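Local coordinates for conserved domain protein (PDB 2I7R) that is of unknown function but belongs to the glyoxalase/bleomycin resistance/dioxygenase superfamily, whose known members include metal-dependent enzymes and drug-binding resistance proteins, at residues H90-T95 / E100-Q105; A21-I26 / L48-N53. One frame throughout, in Å; residues are numbered along the deposited sequence.

How the contacts relate
The two contacts sample the two beta-alpha-beta-beta-beta modules that make up this glyoxalase-type fold. Contact 2, in the first module, packs helix 16-27 against strand 46-51 in the interior, about 8 Å from the centre of the chain to the centre of the contact. Contact 1, in the second module, is the hairpin whose strand 88-94 is outermost in its sheet within this chain, about 14 Å out and on the opposite side of that centre. Their own centres are about 22 Å apart, yet their segments touch, Gln105 O lying 4.2 Å from Ile26 CD1. One contact is built from leucine methyls, the other mainly from backbone hydrogen bonds. Neither identifies an active site.

Contact 1: H90-T95 / E100-Q105; sequences HGPTVT and ESLLVQ
The Pro92 ring lies alongside strand 100-105 and touches it through two ring atoms: CB meets carboxylate oxygen OE2 of Glu100 at 3.4 Å, while CD runs beside Leu102 CD1 at 4.2 Å, both side chains pointing the same way. On the other face of the sheet, the His90 imidazole swings outward, leaving its CB against Leu103 CB (3.9 Å). The two strands form an antiparallel beta hairpin in the second beta-alpha-beta-beta-beta module of the glyoxalase-type fold, with strand 88-94 outermost in its sheet within this chain. His90 and Leu103 make a hydrogen-bonded pair, with Leu103 N to His90 O at 3.0 Å. Thr93 and Ser101 make a second one, but the register slips by one residue between them, a beta bulge accommodated at Gly91 and Pro92. Backbone oxygens take a second, CA-H contact beside their N-H. At the bulge, Ser101 O takes the Thr93 N-H in its carbonyl plane and also a CA-H contact from Pro92 CA at 3.1 Å. Beyond it, Thr93 O receives Ser101 N at 2.8 Å, with the donor nearly in line with the carbonyl (166°), and a CA-H contact from Glu100 CA. Glu100 has CG anti to its backbone nitrogen (chi1 -170°) and an extended chain beyond, which carries the carboxylate past Thr93 O to the face covered by helix 74-84. There OE1 forms a salt bridge with Arg116, whereas OE2 sits near the carboxylate of Asp75, a like-charge approach that the Arg116 bridge probably offsets in part. Leu102 packs on Tyr78 of the same helix; Leu103, on the far face, reaches Val56 of the second subunit. Beside the hairpin a water lies 3.1 Å from Ser101 OG and makes a weak, long bond of 3.4 Å to Thr93 O.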
ATOM      1  N   HIS A  90     -13.063   8.996 -11.117  1.00 28.15           N
ATOM      2  CA  HIS A  90     -12.639  10.290 -11.667  1.00 30.57           C
ATOM      3  C   HIS A  90     -11.992   9.932 -12.999  1.00 29.57           C
ATOM      4  O   HIS A  90     -11.028   9.174 -13.007  1.00 29.11           O
ATOM      5  CB  HIS A  90     -11.634  10.989 -10.703  1.00 32.13           C
ATOM      6  CG  HIS A  90     -11.741  12.482 -10.669  1.00 37.28           C
ATOM      7  ND1 HIS A  90     -10.683  13.311 -10.995  1.00 43.81           N
ATOM      8  CD2 HIS A  90     -12.771  13.304 -10.342  1.00 42.40           C
ATOM      9  CE1 HIS A  90     -11.059  14.580 -10.878  1.00 43.68           C
ATOM     10  NE2 HIS A  90     -12.320  14.604 -10.484  1.00 44.17           N
ATOM     11  N   GLY A  91     -12.571  10.422 -14.105  1.00 29.20           N
ATOM     12  CA  GLY A  91     -12.207  10.072 -15.517  1.00 27.81           C
ATOM     13  C   GLY A  91     -10.852  10.667 -15.744  1.00 28.13           C
ATOM     14  O   GLY A  91     -10.343  11.322 -14.817  1.00 28.52           O
ATOM     15  N   PRO A  92     -10.209  10.422 -16.914  1.00 27.69           N
ATOM     16  CA  PRO A  92      -8.849  10.989 -16.945  1.00 28.41           C
ATOM     17  C   PRO A  92      -8.860  12.519 -16.776  1.00 28.47           C
ATOM     18  O   PRO A  92      -9.713  13.198 -17.326  1.00 27.79           O
ATOM     19  CB  PRO A  92      -8.287  10.545 -18.305  1.00 28.44           C
ATOM     20  CG  PRO A  92      -9.166   9.390 -18.734  1.00 28.15           C
ATOM     21  CD  PRO A  92     -10.526   9.710 -18.161  1.00 28.04           C
ATOM     22  N   THR A  93      -7.983  13.018 -15.922  1.00 29.08           N
ATOM     23  CA  THR A  93      -7.787  14.441 -15.768  1.00 30.14           C
ATOM     24  C   THR A  93      -6.304  14.704 -15.615  1.00 29.57           C
ATOM     25  O   THR A  93      -5.525  13.790 -15.365  1.00 29.60           O
ATOM     26  CB  THR A  93      -8.596  15.036 -14.597  1.00 31.11           C
ATOM     27  OG1 THR A  93      -8.278  14.361 -13.374  1.00 33.92           O
ATOM     28  CG2 THR A  93     -10.087  14.925 -14.851  1.00 33.16           C
ATOM     29  N   VAL A  94      -5.897  15.950 -15.800  1.00 29.21           N
ATOM     30  CA  VAL A  94      -4.483  16.274 -15.763  1.00 28.26           C
ATOM     31  C   VAL A  94      -4.248  17.479 -14.855  1.00 28.49           C
ATOM     32  O   VAL A  94      -5.105  18.349 -14.734  1.00 28.38           O
ATOM     33  CB  VAL A  94      -3.933  16.498 -17.209  1.00 28.25           C
ATOM     34  CG1 VAL A  94      -4.501  17.774 -17.824  1.00 28.89           C
ATOM     35  CG2 VAL A  94      -2.456  16.517 -17.227  1.00 26.17           C
ATOM     36  N   THR A  95      -3.104  17.508 -14.185  1.00 28.32           N
ATOM     37  CA  THR A  95      -2.740  18.681 -13.429  1.00 28.15           C
ATOM     38  C   THR A  95      -1.986  19.643 -14.339  1.00 29.13           C
ATOM     39  O   THR A  95      -1.456  19.251 -15.381  1.00 29.05           O
ATOM     40  CB  THR A  95      -1.849  18.347 -12.201  1.00 27.88           C
ATOM     41  OG1 THR A  95      -0.553  17.886 -12.623  1.00 25.50           O
ATOM     42  CG2 THR A  95      -2.526  17.315 -11.303  1.00 27.54           C
ATOM     43  N   GLU A 100      -1.392  13.126 -15.439  1.00 23.44           N
ATOM     44  CA  GLU A 100      -2.705  12.663 -15.850  1.00 22.94           C
ATOM     45  C   GLU A 100      -3.069  11.452 -14.970  1.00 22.59           C
ATOM     46  O   GLU A 100      -2.234  10.581 -14.742  1.00 22.30           O
ATOM     47  CB  GLU A 100      -2.704  12.276 -17.325  1.00 23.05           C
ATOM     48  CG  GLU A 100      -4.099  12.021 -17.890  1.00 22.04           C
ATOM     49  CD  GLU A 100      -4.066  11.248 -19.201  1.00 21.76           C
ATOM     50  OE1 GLU A 100      -2.971  10.941 -19.756  1.00 18.59           O
ATOM     51  OE2 GLU A 100      -5.169  10.963 -19.690  1.00 24.69           O
ATOM     52  N   SER A 101      -4.296  11.421 -14.471  1.00 21.92           N
ATOM     53  CA  SER A 101      -4.729  10.293 -13.661  1.00 22.72           C
ATOM     54  C   SER A 101      -6.158   9.847 -13.933  1.00 21.73           C
ATOM     55  O   SER A 101      -6.937  10.547 -14.531  1.00 21.04           O
ATOM     56  CB  SER A 101      -4.539  10.589 -12.169  1.00 22.97           C
ATOM     57  OG  SER A 101      -5.495  11.524 -11.737  1.00 25.53           O
ATOM     58  N   LEU A 102      -6.447   8.650 -13.462  1.00 21.28           N
ATOM     59  CA  LEU A 102      -7.711   7.956 -13.645  1.00 20.67           C
ATOM     60  C   LEU A 102      -7.900   7.158 -12.354  1.00 20.49           C
ATOM     61  O   LEU A 102      -7.088   6.283 -12.027  1.00 19.40           O
ATOM     62  CB  LEU A 102      -7.617   6.991 -14.831  1.00 20.25           C
ATOM     63  CG  LEU A 102      -8.718   5.950 -15.046  1.00 21.37           C
ATOM     64  CD1 LEU A 102     -10.057   6.660 -15.331  1.00 21.93           C
ATOM     65  CD2 LEU A 102      -8.326   4.977 -16.178  1.00 19.60           C
ATOM     66  N   LEU A 103      -8.965   7.478 -11.639  1.00 20.23           N
ATOM     67  CA  LEU A 103      -9.292   6.836 -10.376  1.00 21.40           C
ATOM     68  C   LEU A 103     -10.420   5.843 -10.538  1.00 21.19           C
ATOM     69  O   LEU A 103     -11.485   6.201 -11.047  1.00 20.23           O
ATOM     70  CB  LEU A 103      -9.677   7.898  -9.357  1.00 21.45           C
ATOM     71  CG  LEU A 103      -8.325   8.177  -8.718  1.00 25.37           C
ATOM     72  CD1 LEU A 103      -7.893   9.605  -8.919  1.00 25.84           C
ATOM     73  CD2 LEU A 103      -8.266   7.683  -7.252  1.00 25.45           C
ATOM     74  N   VAL A 104     -10.180   4.598 -10.125  1.00 20.73           N
ATOM     75  CA  VAL A 104     -11.185   3.543 -10.321  1.00 21.20           C
ATOM     76  C   VAL A 104     -11.509   2.814  -9.018  1.00 20.27           C
ATOM     77  O   VAL A 104     -10.663   2.709  -8.145  1.00 19.10           O
ATOM     78  CB  VAL A 104     -10.793   2.541 -11.466  1.00 21.93           C
ATOM     79  CG1 VAL A 104     -10.126   3.292 -12.599  1.00 22.81           C
ATOM     80  CG2 VAL A 104      -9.876   1.475 -10.978  1.00 22.48           C
ATOM     81  N   GLN A 105     -12.749   2.351  -8.886  1.00 20.27           N
ATOM     82  CA  GLN A 105     -13.154   1.639  -7.697  1.00 20.16           C
ATOM     83  C   GLN A 105     -12.639   0.235  -7.857  1.00 19.65           C
ATOM     84  O   GLN A 105     -12.991  -0.434  -8.834  1.00 20.13           O
ATOM     85  CB  GLN A 105     -14.683   1.623  -7.548  1.00 20.86           C
ATOM     86  CG  GLN A 105     -15.183   0.999  -6.232  1.00 22.23           C
ATOM     87  CD  GLN A 105     -14.594   1.705  -5.004  1.00 27.29           C
ATOM     88  OE1 GLN A 105     -14.876   2.882  -4.725  1.00 28.16           O
ATOM     89  NE2 GLN A 105     -13.752   0.990  -4.282  1.00 29.06           N
TER
HETATM   90  O   HOH W   1      -4.340  14.372 -12.211  1.00 30.26           O

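Contact 2: A21-I26 / L48-N53; sequences ADLEHI and LMLSQN
Ser51 OG donates to Asn53 O at 3.1 Å, on a lone pair in the carbonyl plane, and ties the end of strand 46-51 to the turn that follows, just beyond the residues where Leu50 and Leu48 meet Leu23 of helix 16-27. No hydrogen bond joins segments 21-26 and 48-53. This is the helix-on-sheet packing of the first beta-alpha-beta-beta-beta module, and it rests on three leucines. Leu23 CD2 does all the touching from the helix: it lies 3.8 Å from Leu50 CD2 and 4.1 Å from Leu48 CD2, so one methyl serves two residues spaced i, i+2 on the same face of the strand. The Leu23 side chain crosses Leu48 at about a right angle and Leu50 at a slant. Leu50 sends CG anti to its carbonyl carbon (chi1 -49°), while in Leu48 CG is anti to the backbone nitrogen (175°); these different first torsions bring both CD2 methyls to the same partner. Phe41 of the adjoining strand and Pro107 from the other module also press on Leu23. Leu50 continues along the helix to Val16, Val19 and Cys20, and Leu48 touches Leu6 of the second subunit. The backbones stay well apart, with 9.9 Å between Leu23 CA and Leu50 CA, and the distance is spanned by the leucine side chains. All three leucines are buried and only methyls meet, so between these two segments the contact rests on dispersion and exclusion of water, with no hydrogen bond to set direction.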
ATOM      1  N   ALA A  21      -9.819 -12.424  -8.585  1.00 18.75           N
ATOM      2  CA  ALA A  21     -10.419 -12.438  -9.922  1.00 18.85           C
ATOM      3  C   ALA A  21     -10.763 -11.011 -10.407  1.00 18.82           C
ATOM      4  O   ALA A  21     -10.471 -10.628 -11.541  1.00 18.54           O
ATOM      5  CB  ALA A  21     -11.647 -13.315  -9.924  1.00 19.18           C
ATOM      6  N   ASP A  22     -11.351 -10.215  -9.520  1.00 19.75           N
ATOM      7  CA  ASP A  22     -11.704  -8.823  -9.836  1.00 20.08           C
ATOM      8  C   ASP A  22     -10.470  -7.951 -10.133  1.00 19.88           C
ATOM      9  O   ASP A  22     -10.471  -7.162 -11.069  1.00 20.05           O
ATOM     10  CB  ASP A  22     -12.489  -8.199  -8.684  1.00 20.19           C
ATOM     11  CG  ASP A  22     -13.884  -8.783  -8.526  1.00 21.90           C
ATOM     12  OD1 ASP A  22     -14.321  -9.534  -9.416  1.00 26.51           O
ATOM     13  OD2 ASP A  22     -14.533  -8.488  -7.501  1.00 23.56           O
ATOM     14  N   LEU A  23      -9.454  -8.080  -9.293  1.00 19.47           N
ATOM     15  CA  LEU A  23      -8.181  -7.375  -9.454  1.00 20.36           C
ATOM     16  C   LEU A  23      -7.463  -7.739 -10.764  1.00 20.05           C
ATOM     17  O   LEU A  23      -6.928  -6.868 -11.421  1.00 18.86           O
ATOM     18  CB  LEU A  23      -7.290  -7.633  -8.232  1.00 20.07           C
ATOM     19  CG  LEU A  23      -6.538  -6.465  -7.584  1.00 22.96           C
ATOM     20  CD1 LEU A  23      -7.272  -5.104  -7.640  1.00 21.03           C
ATOM     21  CD2 LEU A  23      -6.074  -6.812  -6.136  1.00 21.53           C
ATOM     22  N   GLU A  24      -7.514  -9.013 -11.178  1.00 20.74           N
ATOM     23  CA  GLU A  24      -6.987  -9.418 -12.502  1.00 21.75           C
ATOM     24  C   GLU A  24      -7.643  -8.708 -13.700  1.00 22.21           C
ATOM     25  O   GLU A  24      -6.947  -8.320 -14.628  1.00 22.10           O
ATOM     26  CB  GLU A  24      -7.064 -10.936 -12.686  1.00 21.51           C
ATOM     27  CG  GLU A  24      -6.407 -11.702 -11.552  1.00 22.56           C
ATOM     28  CD  GLU A  24      -6.415 -13.213 -11.737  1.00 24.08           C
ATOM     29  OE1 GLU A  24      -7.464 -13.796 -12.100  1.00 25.09           O
ATOM     30  OE2 GLU A  24      -5.348 -13.816 -11.493  1.00 27.82           O
ATOM     31  N   HIS A  25      -8.975  -8.549 -13.687  1.00 22.48           N
ATOM     32  CA  HIS A  25      -9.646  -7.811 -14.761  1.00 22.72           C
ATOM     33  C   HIS A  25      -9.242  -6.342 -14.720  1.00 22.53           C
ATOM     34  O   HIS A  25      -8.924  -5.749 -15.752  1.00 21.97           O
ATOM     35  CB  HIS A  25     -11.167  -7.945 -14.691  1.00 23.14           C
ATOM     36  CG  HIS A  25     -11.658  -9.327 -14.949  1.00 26.09           C
ATOM     37  ND1 HIS A  25     -12.218 -10.111 -13.966  1.00 30.51           N
ATOM     38  CD2 HIS A  25     -11.666 -10.074 -16.078  1.00 28.73           C
ATOM     39  CE1 HIS A  25     -12.554 -11.283 -14.479  1.00 31.89           C
ATOM     40  NE2 HIS A  25     -12.235 -11.282 -15.761  1.00 31.57           N
ATOM     41  N   ILE A  26      -9.220  -5.759 -13.525  1.00 22.36           N
ATOM     42  CA  ILE A  26      -8.845  -4.353 -13.422  1.00 22.08           C
ATOM     43  C   ILE A  26      -7.401  -4.090 -13.869  1.00 21.85           C
ATOM     44  O   ILE A  26      -7.133  -3.109 -14.555  1.00 22.09           O
ATOM     45  CB  ILE A  26      -9.058  -3.836 -12.017  1.00 22.44           C
ATOM     46  CG1 ILE A  26     -10.562  -3.737 -11.739  1.00 22.62           C
ATOM     47  CG2 ILE A  26      -8.322  -2.478 -11.829  1.00 23.00           C
ATOM     48  CD1 ILE A  26     -10.901  -3.733 -10.298  1.00 23.18           C
ATOM     49  N   LEU A  48       1.831  -6.953  -4.700  1.00 20.06           N
ATOM     50  CA  LEU A  48       0.611  -6.720  -3.960  1.00 19.28           C
ATOM     51  C   LEU A  48       0.029  -8.095  -3.617  1.00 18.98           C
ATOM     52  O   LEU A  48      -0.329  -8.846  -4.513  1.00 18.95           O
ATOM     53  CB  LEU A  48      -0.352  -5.853  -4.813  1.00 18.48           C
ATOM     54  CG  LEU A  48      -1.793  -5.511  -4.365  1.00 19.81           C
ATOM     55  CD1 LEU A  48      -1.833  -4.563  -3.184  1.00 17.37           C
ATOM     56  CD2 LEU A  48      -2.551  -4.866  -5.514  1.00 19.34           C
HETATM   57  N   MSE A  49      -0.059  -8.423  -2.330  1.00 18.32           N
HETATM   58  CA  MSE A  49      -0.701  -9.663  -1.899  1.00 19.08           C
HETATM   59  C   MSE A  49      -2.152  -9.451  -1.402  1.00 19.19           C
HETATM   60  O   MSE A  49      -2.496  -8.409  -0.818  1.00 19.09           O
HETATM   61  CB  MSE A  49       0.102 -10.323  -0.761  1.00 19.48           C
HETATM   62  CG  MSE A  49       1.360 -11.091  -1.186  1.00 22.60           C
HETATM   63 SE   MSE A  49       2.529 -10.253  -2.499  1.00 32.75          SE
HETATM   64  CE  MSE A  49       4.150 -11.437  -2.130  1.00 21.22           C
ATOM     65  N   LEU A  50      -2.977 -10.465  -1.601  1.00 18.60           N
ATOM     66  CA  LEU A  50      -4.256 -10.563  -0.907  1.00 19.81           C
ATOM     67  C   LEU A  50      -4.112 -11.707   0.081  1.00 20.79           C
ATOM     68  O   LEU A  50      -3.579 -12.767  -0.262  1.00 21.03           O
ATOM     69  CB  LEU A  50      -5.385 -10.857  -1.886  1.00 18.51           C
ATOM     70  CG  LEU A  50      -5.435  -9.974  -3.133  1.00 17.87           C
ATOM     71  CD1 LEU A  50      -6.533 -10.479  -4.049  1.00 17.48           C
ATOM     72  CD2 LEU A  50      -5.670  -8.499  -2.735  1.00 17.52           C
ATOM     73  N   SER A  51      -4.550 -11.504   1.308  1.00 21.92           N
ATOM     74  CA  SER A  51      -4.425 -12.564   2.292  1.00 24.40           C
ATOM     75  C   SER A  51      -5.675 -12.658   3.147  1.00 25.32           C
ATOM     76  O   SER A  51      -6.188 -11.647   3.583  1.00 25.38           O
ATOM     77  CB  SER A  51      -3.171 -12.359   3.137  1.00 24.06           C
ATOM     78  OG  SER A  51      -3.188 -13.236   4.250  1.00 28.46           O
ATOM     79  N   GLN A  52      -6.171 -13.876   3.374  1.00 26.67           N
ATOM     80  CA  GLN A  52      -7.293 -14.072   4.281  1.00 27.90           C
ATOM     81  C   GLN A  52      -6.787 -14.179   5.727  1.00 27.94           C
ATOM     82  O   GLN A  52      -7.417 -13.702   6.666  1.00 27.03           O
ATOM     83  CB  GLN A  52      -8.086 -15.306   3.872  1.00 29.06           C
ATOM     84  CG  GLN A  52      -9.418 -15.449   4.590  1.00 32.28           C
ATOM     85  CD  GLN A  52      -9.967 -16.870   4.494  1.00 38.38           C
ATOM     86  OE1 GLN A  52      -9.868 -17.515   3.443  1.00 41.17           O
ATOM     87  NE2 GLN A  52     -10.542 -17.367   5.592  1.00 37.89           N
ATOM     88  N   ASN A  53      -5.627 -14.791   5.884  1.00 28.65           N
ATOM     89  CA  ASN A  53      -5.016 -14.978   7.200  1.00 29.68           C
ATOM     90  C   ASN A  53      -4.597 -13.650   7.830  1.00 29.99           C
ATOM     91  O   ASN A  53      -4.102 -12.742   7.151  1.00 29.46           O
ATOM     92  CB  ASN A  53      -3.777 -15.903   7.083  1.00 30.04           C
ATOM     93  CG  ASN A  53      -3.011 -16.054   8.411  1.00 31.35           C
ATOM     94  OD1 ASN A  53      -3.537 -16.595   9.375  1.00 31.18           O
ATOM     95  ND2 ASN A  53      -1.766 -15.575   8.450  1.00 31.44           N
TER